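Side-chain contacts in acetoin utilization protein (PDB 2Q04), which probably acts as a GNAT-family acetyltransferase, moving an acetyl group from acetyl-CoA to an undetermined acceptor, in a process linked to acetoin utilization: residues A[10-15]-A[19-24]; A[71-76]-A[104-109]; A[183-188]-A[197-202]. One frame throughout, in Å; residues are numbered along the deposited sequence.

Interaction 1: A[10-15]-A[19-24]; sequences RTLETS and VEIEGP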
loop_
_atom_site.group_PDB
_atom_site.type_symbol
_atom_site.label_atom_id
_atom_site.label_comp_id
_atom_site.label_asym_id
_atom_site.label_seq_id
_atom_site.Cartn_x
_atom_site.Cartn_y
_atom_site.Cartn_z
ATOM N N ARG A 10 -2.112 -17.438 0.851
ATOM C CA ARG A 10 -0.913 -18.228 1.116
ATOM C C ARG A 10 -0.671 -18.246 2.628
ATOM O O ARG A 10 -1.013 -17.289 3.332
ATOM C CB ARG A 10 0.309 -17.629 0.407
ATOM C CG ARG A 10 0.223 -17.601 -1.126
ATOM C CD ARG A 10 0.339 -18.973 -1.727
ATOM N NE ARG A 10 0.513 -18.918 -3.185
ATOM C CZ ARG A 10 -0.485 -18.772 -4.071
ATOM N NH1 ARG A 10 -1.743 -18.646 -3.661
ATOM N NH2 ARG A 10 -0.217 -18.743 -5.376
ATOM N N THR A 11 -0.130 -19.349 3.127
ATOM C CA THR A 11 0.248 -19.443 4.524
ATOM C C THR A 11 1.733 -19.170 4.664
ATOM O O THR A 11 2.551 -19.834 4.052
ATOM C CB THR A 11 -0.062 -20.822 5.097
ATOM O OG1 THR A 11 -1.477 -21.040 5.075
ATOM C CG2 THR A 11 0.448 -20.938 6.540
ATOM N N LEU A 12 2.069 -18.149 5.435
ATOM C CA LEU A 12 3.450 -17.790 5.672
ATOM C C LEU A 12 3.850 -18.290 7.036
ATOM O O LEU A 12 3.148 -18.060 8.017
ATOM C CB LEU A 12 3.629 -16.260 5.600
ATOM C CG LEU A 12 5.062 -15.741 5.786
ATOM C CD1 LEU A 12 5.989 -16.344 4.747
ATOM C CD2 LEU A 12 5.110 -14.229 5.727
ATOM N N GLU A 13 4.940 -19.035 7.092
ATOM C CA GLU A 13 5.468 -19.491 8.353
ATOM C C GLU A 13 6.342 -18.416 8.934
ATOM O O GLU A 13 6.960 -17.640 8.193
ATOM C CB GLU A 13 6.256 -20.786 8.171
ATOM C CG GLU A 13 5.359 -22.025 7.927
ATOM C CD GLU A 13 6.155 -23.269 7.633
ATOM O OE1 GLU A 13 7.189 -23.159 6.940
ATOM O OE2 GLU A 13 5.746 -24.367 8.082
ATOM N N THR A 14 6.315 -18.291 10.259
ATOM C CA THR A 14 7.127 -17.296 10.966
ATOM C C THR A 14 7.606 -17.882 12.288
ATOM O O THR A 14 7.270 -19.023 12.631
ATOM C CB THR A 14 6.315 -15.978 11.266
ATOM O OG1 THR A 14 5.478 -16.174 12.402
ATOM C CG2 THR A 14 5.463 -15.570 10.079
ATOM N N SER A 15 8.365 -17.094 13.039
ATOM C CA SER A 15 8.822 -17.496 14.369
ATOM C C SER A 15 7.650 -17.507 15.359
ATOM O O SER A 15 7.736 -18.098 16.425
ATOM C CB SER A 15 9.913 -16.543 14.858
ATOM O OG SER A 15 9.524 -15.192 14.678
ATOM N N VAL A 19 1.116 -17.613 9.579
ATOM C CA VAL A 19 0.267 -16.441 9.360
ATOM C C VAL A 19 -0.440 -16.571 8.022
ATOM O O VAL A 19 0.185 -16.872 7.012
ATOM C CB VAL A 19 1.120 -15.104 9.361
ATOM C CG1 VAL A 19 0.223 -13.899 9.168
ATOM C CG2 VAL A 19 1.922 -14.976 10.656
ATOM N N GLU A 20 -1.749 -16.356 8.020
ATOM C CA GLU A 20 -2.524 -16.458 6.798
ATOM C C GLU A 20 -2.532 -15.128 6.079
ATOM O O GLU A 20 -2.956 -14.091 6.636
ATOM C CB GLU A 20 -3.951 -16.919 7.091
ATOM C CG GLU A 20 -4.032 -18.145 7.995
ATOM C CD GLU A 20 -3.073 -19.257 7.578
ATOM O OE1 GLU A 20 -2.970 -19.540 6.365
ATOM O OE2 GLU A 20 -2.423 -19.847 8.469
ATOM N N ILE A 21 -2.022 -15.142 4.856
ATOM C CA ILE A 21 -1.942 -13.952 4.040
ATOM C C ILE A 21 -2.913 -14.085 2.893
ATOM O O ILE A 21 -2.732 -14.917 2.012
ATOM C CB ILE A 21 -0.526 -13.745 3.529
ATOM C CG1 ILE A 21 0.409 -13.543 4.730
ATOM C CG2 ILE A 21 -0.464 -12.530 2.587
ATOM C CD1 ILE A 21 1.799 -13.403 4.380
ATOM N N GLU A 22 -3.961 -13.265 2.914
ATOM C CA GLU A 22 -5.069 -13.462 2.022
ATOM C C GLU A 22 -5.832 -12.175 1.725
ATOM O O GLU A 22 -5.876 -11.255 2.545
ATOM C CB GLU A 22 -6.023 -14.480 2.632
ATOM C CG GLU A 22 -6.642 -14.009 3.965
ATOM C CD GLU A 22 -7.399 -15.090 4.679
ATOM O OE1 GLU A 22 -6.961 -16.257 4.645
ATOM O OE2 GLU A 22 -8.415 -14.767 5.320
ATOM N N GLY A 23 -6.497 -12.162 0.572
ATOM C CA GLY A 23 -7.360 -11.064 0.184
ATOM C C GLY A 23 -7.506 -11.007 -1.326
ATOM O O GLY A 23 -6.883 -11.806 -2.038
ATOM N N PRO A 24 -8.306 -10.028 -1.837
ATOM C CA PRO A 24 -9.014 -9.017 -1.029
ATOM C C PRO A 24 -10.134 -9.607 -0.148
ATOM O O PRO A 24 -10.888 -10.494 -0.587
ATOM C CB PRO A 24 -9.603 -8.055 -2.090
ATOM C CG PRO A 24 -8.920 -8.409 -3.377
ATOM C CD PRO A 24 -8.537 -9.833 -3.282
#
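OE1 of Glu-20 is held by two donors. Thr-11 OG1 gives it a hydrogen bond from the neighbouring strand, and His-9 NE2 gives another. The distance from Thr-11 OG1 to Glu-20 OE1, 2.5 Å, is very short, and its exact value is doubtful. The Glu-20 side chain bends at its second torsion (chi2 -47°). This lays the carboxylate alongside Thr-11, both side chains pointing the same way. The other oxygen, Glu-20 OE2, lies 3.6 Å from Thr-11 CG2. Strands 8-12 and 19-23 form a beta hairpin at the border of the GNAT-like sheet, and strand 62-68 pairs with the far side of strand 19-23. Thr-11 and Glu-20 are a non-hydrogen-bonded pair. Hydrogen-bonded pairs flank it. Arg-10 N donates to Ile-21 O at 2.8 Å, and Ile-21 N returns a bond to Arg-10 O. Val-19 N reaches Leu-12 O at 2.6 Å with an N-H...O angle of 170°, and Leu-12 N donates to Val-19 O. On the sheet face of Leu-12, Val-19 and Ile-21 the contact is apolar. Ile-21 CD1 sits 3.6 Å from Leu-12 CB and almost as near Leu-12 CD2. Lys-115 of helix 112-121 touches both residues. Beyond the strand end, Thr-14 crosses Val-19 at about a right angle, with Thr-14 CG2 3.6 Å from Val-19 CG2. Thr-14 OG1 is hydrogen-bonded to Leu-16 N.

Interaction 2: A[71-76]-A[104-109]; sequences DIIGYV and AARFRG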
loop_
_atom_site.group_PDB
_atom_site.type_symbol
_atom_site.label_atom_id
_atom_site.label_comp_id
_atom_site.label_asym_id
_atom_site.label_seq_id
_atom_site.Cartn_x
_atom_site.Cartn_y
_atom_site.Cartn_z
ATOM N N ASP A 71 -7.330 -12.434 14.505
ATOM C CA ASP A 71 -6.465 -11.279 14.735
ATOM C C ASP A 71 -5.673 -10.854 13.478
ATOM O O ASP A 71 -4.843 -11.608 12.971
ATOM C CB ASP A 71 -5.496 -11.579 15.882
ATOM C CG ASP A 71 -6.208 -11.820 17.200
ATOM O OD1 ASP A 71 -7.004 -10.956 17.610
ATOM O OD2 ASP A 71 -5.959 -12.867 17.834
ATOM N N ILE A 72 -5.913 -9.623 13.019
ATOM C CA ILE A 72 -5.149 -9.045 11.905
ATOM C C ILE A 72 -3.864 -8.420 12.450
ATOM O O ILE A 72 -3.913 -7.438 13.191
ATOM C CB ILE A 72 -5.948 -7.941 11.173
ATOM C CG1 ILE A 72 -7.281 -8.481 10.668
ATOM C CG2 ILE A 72 -5.138 -7.397 10.018
ATOM C CD1 ILE A 72 -8.233 -7.398 10.182
ATOM N N ILE A 73 -2.722 -8.985 12.075
ATOM C CA ILE A 73 -1.421 -8.494 12.568
ATOM C C ILE A 73 -0.671 -7.728 11.480
ATOM O O ILE A 73 0.465 -7.314 11.669
ATOM C CB ILE A 73 -0.526 -9.673 13.150
ATOM C CG1 ILE A 73 -0.190 -10.719 12.071
ATOM C CG2 ILE A 73 -1.233 -10.343 14.283
ATOM C CD1 ILE A 73 1.010 -10.369 11.214
ATOM N N GLY A 74 -1.338 -7.508 10.362
ATOM C CA GLY A 74 -0.771 -6.763 9.273
ATOM C C GLY A 74 -1.769 -6.624 8.145
ATOM O O GLY A 74 -2.712 -7.400 8.043
ATOM N N TYR A 75 -1.564 -5.625 7.296
ATOM C CA TYR A 75 -2.451 -5.393 6.175
ATOM C C TYR A 75 -1.789 -4.539 5.111
ATOM O O TYR A 75 -0.768 -3.894 5.354
ATOM C CB TYR A 75 -3.726 -4.702 6.645
ATOM C CG TYR A 75 -3.487 -3.323 7.234
ATOM C CD1 TYR A 75 -3.358 -2.203 6.411
ATOM C CD2 TYR A 75 -3.398 -3.138 8.619
ATOM C CE1 TYR A 75 -3.137 -0.937 6.947
ATOM C CE2 TYR A 75 -3.178 -1.878 9.164
ATOM C CZ TYR A 75 -3.049 -0.780 8.323
ATOM O OH TYR A 75 -2.833 0.469 8.849
ATOM N N VAL A 76 -2.391 -4.533 3.929
ATOM C CA VAL A 76 -2.000 -3.639 2.876
ATOM C C VAL A 76 -3.260 -3.230 2.133
ATOM O O VAL A 76 -4.126 -4.075 1.860
ATOM C CB VAL A 76 -0.970 -4.292 1.908
ATOM C CG1 VAL A 76 -1.558 -5.522 1.233
ATOM C CG2 VAL A 76 -0.503 -3.285 0.873
ATOM N N ALA A 104 2.406 -5.387 12.659
ATOM C CA ALA A 104 2.743 -5.288 14.085
ATOM C C ALA A 104 4.248 -5.457 14.300
ATOM O O ALA A 104 4.881 -6.299 13.672
ATOM C CB ALA A 104 1.973 -6.328 14.887
ATOM N N ALA A 105 4.798 -4.662 15.217
ATOM C CA ALA A 105 6.252 -4.615 15.464
ATOM C C ALA A 105 6.876 -5.993 15.774
ATOM O O ALA A 105 7.963 -6.311 15.284
ATOM C CB ALA A 105 6.553 -3.638 16.597
ATOM N N ARG A 106 6.188 -6.800 16.579
ATOM C CA ARG A 106 6.721 -8.112 16.982
ATOM C C ARG A 106 6.833 -9.090 15.798
ATOM O O ARG A 106 7.520 -10.112 15.895
ATOM C CB ARG A 106 5.866 -8.730 18.101
ATOM C CG ARG A 106 4.497 -9.221 17.660
ATOM C CD ARG A 106 3.775 -9.935 18.817
ATOM N NE ARG A 106 2.527 -10.576 18.385
ATOM C CZ ARG A 106 1.378 -9.930 18.176
ATOM N NH1 ARG A 106 1.313 -8.603 18.328
ATOM N NH2 ARG A 106 0.295 -10.606 17.786
ATOM N N PHE A 107 6.150 -8.770 14.690
ATOM C CA PHE A 107 6.205 -9.597 13.468
ATOM C C PHE A 107 7.211 -9.057 12.432
ATOM O O PHE A 107 7.335 -9.603 11.329
ATOM C CB PHE A 107 4.815 -9.698 12.832
ATOM C CG PHE A 107 3.939 -10.716 13.473
ATOM C CD1 PHE A 107 4.026 -12.054 13.106
ATOM C CD2 PHE A 107 3.042 -10.356 14.458
ATOM C CE1 PHE A 107 3.220 -13.006 13.707
ATOM C CE2 PHE A 107 2.233 -11.309 15.061
ATOM C CZ PHE A 107 2.328 -12.632 14.686
ATOM N N ARG A 108 7.935 -8.007 12.794
ATOM C CA ARG A 108 8.909 -7.419 11.893
ATOM C C ARG A 108 10.052 -8.390 11.661
ATOM O O ARG A 108 10.430 -9.137 12.560
ATOM C CB ARG A 108 9.446 -6.104 12.468
ATOM N N GLY A 109 10.572 -8.405 10.432
ATOM C CA GLY A 109 11.704 -9.279 10.074
ATOM C C GLY A 109 11.286 -10.675 9.606
ATOM O O GLY A 109 12.139 -11.506 9.279
#
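Ile-73 lies across the ring of Phe-107 at about a right angle. Its end methyl, Ile-73 CD1, sits over one face of the ring, 3.8 Å from the centroid of Phe-107 and 14° off the ring normal. This is a CH-pi contact. The methyl is displaced a little from the centre, and the nearest ring atom is Phe-107 CG at 3.7 Å. With Ile-73 CG1 between the backbone N and the carbonyl carbon (chi1 62°), the longer branch carries CD1 out over the ring. The short branch, Ile-73 CG2, comes to the same side of the ring, near the outer atom Phe-107 CE2, 3.7 Å away. The same CG2 approaches the Arg-106 guanidinium obliquely, with Arg-106 NH2 at 3.8 Å. The CE2 corner of the Phe-107 ring stands over a face of the guanidinium, and Arg-106 NH2 lies at the ring edge, in its plane. Arg-106 NH1 forms a salt bridge with Asp-36 OD2, which helps to fix the guanidinium.

Segment 104-109 lies in the link from strand 95-103 to helix 112-121 of the GNAT fold. In GNAT relatives the loop leading into this helix binds the acetyl-CoA pyrophosphate. Here that loop begins within segment 104-109 and probably has the same role. Strand 71-79 has a classic beta bulge here, with Ile-73 and Gly-74 both facing Ala-66. One backbone hydrogen bond joins the two segments, from Ala-104 N to Ile-73 O at 2.9 Å. It is nearly straight, with an N-H...O angle of 170°. Ala-104 CB rests near the same oxygen. A 3-10 turn then brings Phe-107 round, its N bonded to Ala-104 O. Ile-112 of helix 112-121 touches both Ile-73 and Phe-107.

Interaction 3: A[183-188]-A[197-202]; sequences LMARIG and AHFDAL
The first torsion of Phe-199 sets its ring carbon CG trans to the backbone N (chi1 170°), which sends the ring from the helix toward the strand. Leu-183 has a similar first torsion (chi1 162°), and its side chain comes from the opposite direction. They meet at the far end of the ring: Phe-199 CZ lies 3.8 Å from Leu-183 CD2. The same carbon, Phe-199 CZ, is 3.7 Å from Ala-185 CB. Both methyl groups approach the ring obliquely. They straddle its outer end, Leu-183 CD2 nearer CE1 and Ala-185 CB nearer CE2. The contact is purely apolar and buried. Strand 182-187 runs antiparallel between strands 130-135 and 166-168 of the mixed sheet, and helix 193-203, which follows it, packs back on it. The opposite face of the strand, at the selenomethionine Met-184, meets helix 149-162. The adjoining strands complete the setting of the ring. Phe-168 meets Phe-199 edge-to-face, and Leu-130 and Leu-132 of strand 130-135 also touch it. An alanine in place of Phe-199 would remove the ring and would probably open a gap between helix and strand, leaving Leu-183, Ala-185 and Phe-168 without their shared partner.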
loop_
_atom_site.group_PDB
_atom_site.type_symbol
_atom_site.label_atom_id
_atom_site.label_comp_id
_atom_site.label_asym_id
_atom_site.label_seq_id
_atom_site.Cartn_x
_atom_site.Cartn_y
_atom_site.Cartn_z
ATOM N N LEU A 183 7.978 8.700 -3.621
ATOM C CA LEU A 183 6.896 8.214 -4.420
ATOM C C LEU A 183 7.393 6.986 -5.126
ATOM O O LEU A 183 8.495 6.976 -5.664
ATOM C CB LEU A 183 6.494 9.272 -5.461
ATOM C CG LEU A 183 5.663 8.809 -6.665
ATOM C CD1 LEU A 183 4.229 8.441 -6.245
ATOM C CD2 LEU A 183 5.652 9.903 -7.715
HETATM N N MSE A 184 6.607 5.942 -5.105
HETATM C CA MSE A 184 6.946 4.727 -5.828
HETATM C C MSE A 184 5.749 4.287 -6.597
HETATM O O MSE A 184 4.627 4.656 -6.263
HETATM C CB MSE A 184 7.374 3.619 -4.864
HETATM C CG MSE A 184 8.558 3.966 -4.024
HETATM SE SE MSE A 184 9.079 2.524 -2.915
HETATM C CE MSE A 184 9.613 1.265 -4.296
ATOM N N ALA A 185 5.963 3.483 -7.626
ATOM C CA ALA A 185 4.853 3.012 -8.428
ATOM C C ALA A 185 5.160 1.741 -9.198
ATOM O O ALA A 185 6.268 1.524 -9.634
ATOM C CB ALA A 185 4.395 4.090 -9.369
ATOM N N ARG A 186 4.129 0.920 -9.372
ATOM C CA ARG A 186 4.217 -0.297 -10.148
ATOM C C ARG A 186 3.374 -0.139 -11.386
ATOM O O ARG A 186 2.145 0.023 -11.293
ATOM C CB ARG A 186 3.706 -1.491 -9.332
ATOM C CG ARG A 186 3.725 -2.848 -10.080
ATOM C CD ARG A 186 2.913 -3.896 -9.307
ATOM N NE ARG A 186 3.280 -5.287 -9.627
ATOM C CZ ARG A 186 2.768 -5.996 -10.629
ATOM N NH1 ARG A 186 1.921 -5.445 -11.483
ATOM N NH2 ARG A 186 3.149 -7.246 -10.806
ATOM N N ILE A 187 4.024 -0.139 -12.548
ATOM C CA ILE A 187 3.317 -0.024 -13.824
ATOM C C ILE A 187 2.984 -1.412 -14.355
ATOM O O ILE A 187 3.868 -2.147 -14.810
ATOM C CB ILE A 187 4.161 0.735 -14.889
ATOM C CG1 ILE A 187 4.471 2.156 -14.408
ATOM C CG2 ILE A 187 3.407 0.780 -16.246
ATOM C CD1 ILE A 187 5.510 2.878 -15.252
ATOM N N GLY A 188 1.702 -1.768 -14.292
ATOM C CA GLY A 188 1.243 -3.050 -14.769
ATOM C C GLY A 188 1.643 -3.314 -16.211
ATOM O O GLY A 188 1.734 -2.389 -17.024
ATOM N N ALA A 197 1.852 8.420 -19.036
ATOM C CA ALA A 197 2.102 9.826 -19.329
ATOM C C ALA A 197 1.377 10.711 -18.334
ATOM O O ALA A 197 1.889 11.746 -17.931
ATOM C CB ALA A 197 1.665 10.158 -20.745
ATOM N N HIS A 198 0.164 10.306 -17.958
ATOM C CA HIS A 198 -0.615 11.039 -16.985
ATOM C C HIS A 198 0.078 11.008 -15.641
ATOM O O HIS A 198 0.159 12.015 -14.956
ATOM C CB HIS A 198 -2.001 10.445 -16.866
ATOM C CG HIS A 198 -2.898 11.190 -15.930
ATOM N ND1 HIS A 198 -3.090 12.547 -16.012
ATOM C CD2 HIS A 198 -3.723 10.754 -14.951
ATOM C CE1 HIS A 198 -3.961 12.924 -15.091
ATOM N NE2 HIS A 198 -4.363 11.854 -14.438
ATOM N N PHE A 199 0.582 9.839 -15.271
ATOM C CA PHE A 199 1.316 9.683 -14.028
ATOM C C PHE A 199 2.537 10.588 -14.005
ATOM O O PHE A 199 2.822 11.216 -12.995
ATOM C CB PHE A 199 1.738 8.221 -13.827
ATOM C CG PHE A 199 2.718 8.016 -12.688
ATOM C CD1 PHE A 199 2.355 8.306 -11.375
ATOM C CD2 PHE A 199 3.982 7.494 -12.925
ATOM C CE1 PHE A 199 3.252 8.104 -10.323
ATOM C CE2 PHE A 199 4.880 7.287 -11.868
ATOM C CZ PHE A 199 4.504 7.595 -10.573
ATOM N N ASP A 200 3.265 10.641 -15.119
ATOM C CA ASP A 200 4.446 11.525 -15.226
ATOM C C ASP A 200 4.047 12.983 -15.037
ATOM O O ASP A 200 4.791 13.761 -14.469
ATOM C CB ASP A 200 5.133 11.380 -16.603
ATOM C CG ASP A 200 5.879 10.067 -16.760
ATOM O OD1 ASP A 200 6.268 9.456 -15.734
ATOM O OD2 ASP A 200 6.103 9.656 -17.926
ATOM N N ALA A 201 2.879 13.344 -15.566
ATOM C CA ALA A 201 2.361 14.702 -15.453
ATOM C C ALA A 201 1.957 15.035 -14.004
ATOM O O ALA A 201 2.016 16.191 -13.588
ATOM C CB ALA A 201 1.178 14.892 -16.388
ATOM N N LEU A 202 1.529 14.017 -13.255
ATOM C CA LEU A 202 1.139 14.204 -11.848
ATOM C C LEU A 202 2.354 14.371 -10.940
ATOM O O LEU A 202 2.363 15.222 -10.061
ATOM C CB LEU A 202 0.301 13.022 -11.357
ATOM C CG LEU A 202 -1.089 12.884 -11.961
ATOM C CD1 LEU A 202 -1.745 11.613 -11.460
ATOM C CD2 LEU A 202 -1.948 14.099 -11.639
#

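How the interactions relate
Starting from the N terminus, the three contacts follow one another along the chain; none nests in or crosses another. Interaction 1 closes a turn of three residues and makes the N-terminal hairpin. Interaction 2 closes a loop of 27 residues, which holds the rest of strand 71-79 and strand 95-103. Interaction 3 closes an eight-residue link that includes the start of helix 193-203. Interactions 1 and 2 touch: Val-19 CG2 is 3.9 Å from Phe-107 CE1, so the hairpin packs on the turn before helix 112-121. Interaction 3 lies on the opposite side of the chain's centre, its centre about 29 Å from that of interaction 1. All three reach the same sheet.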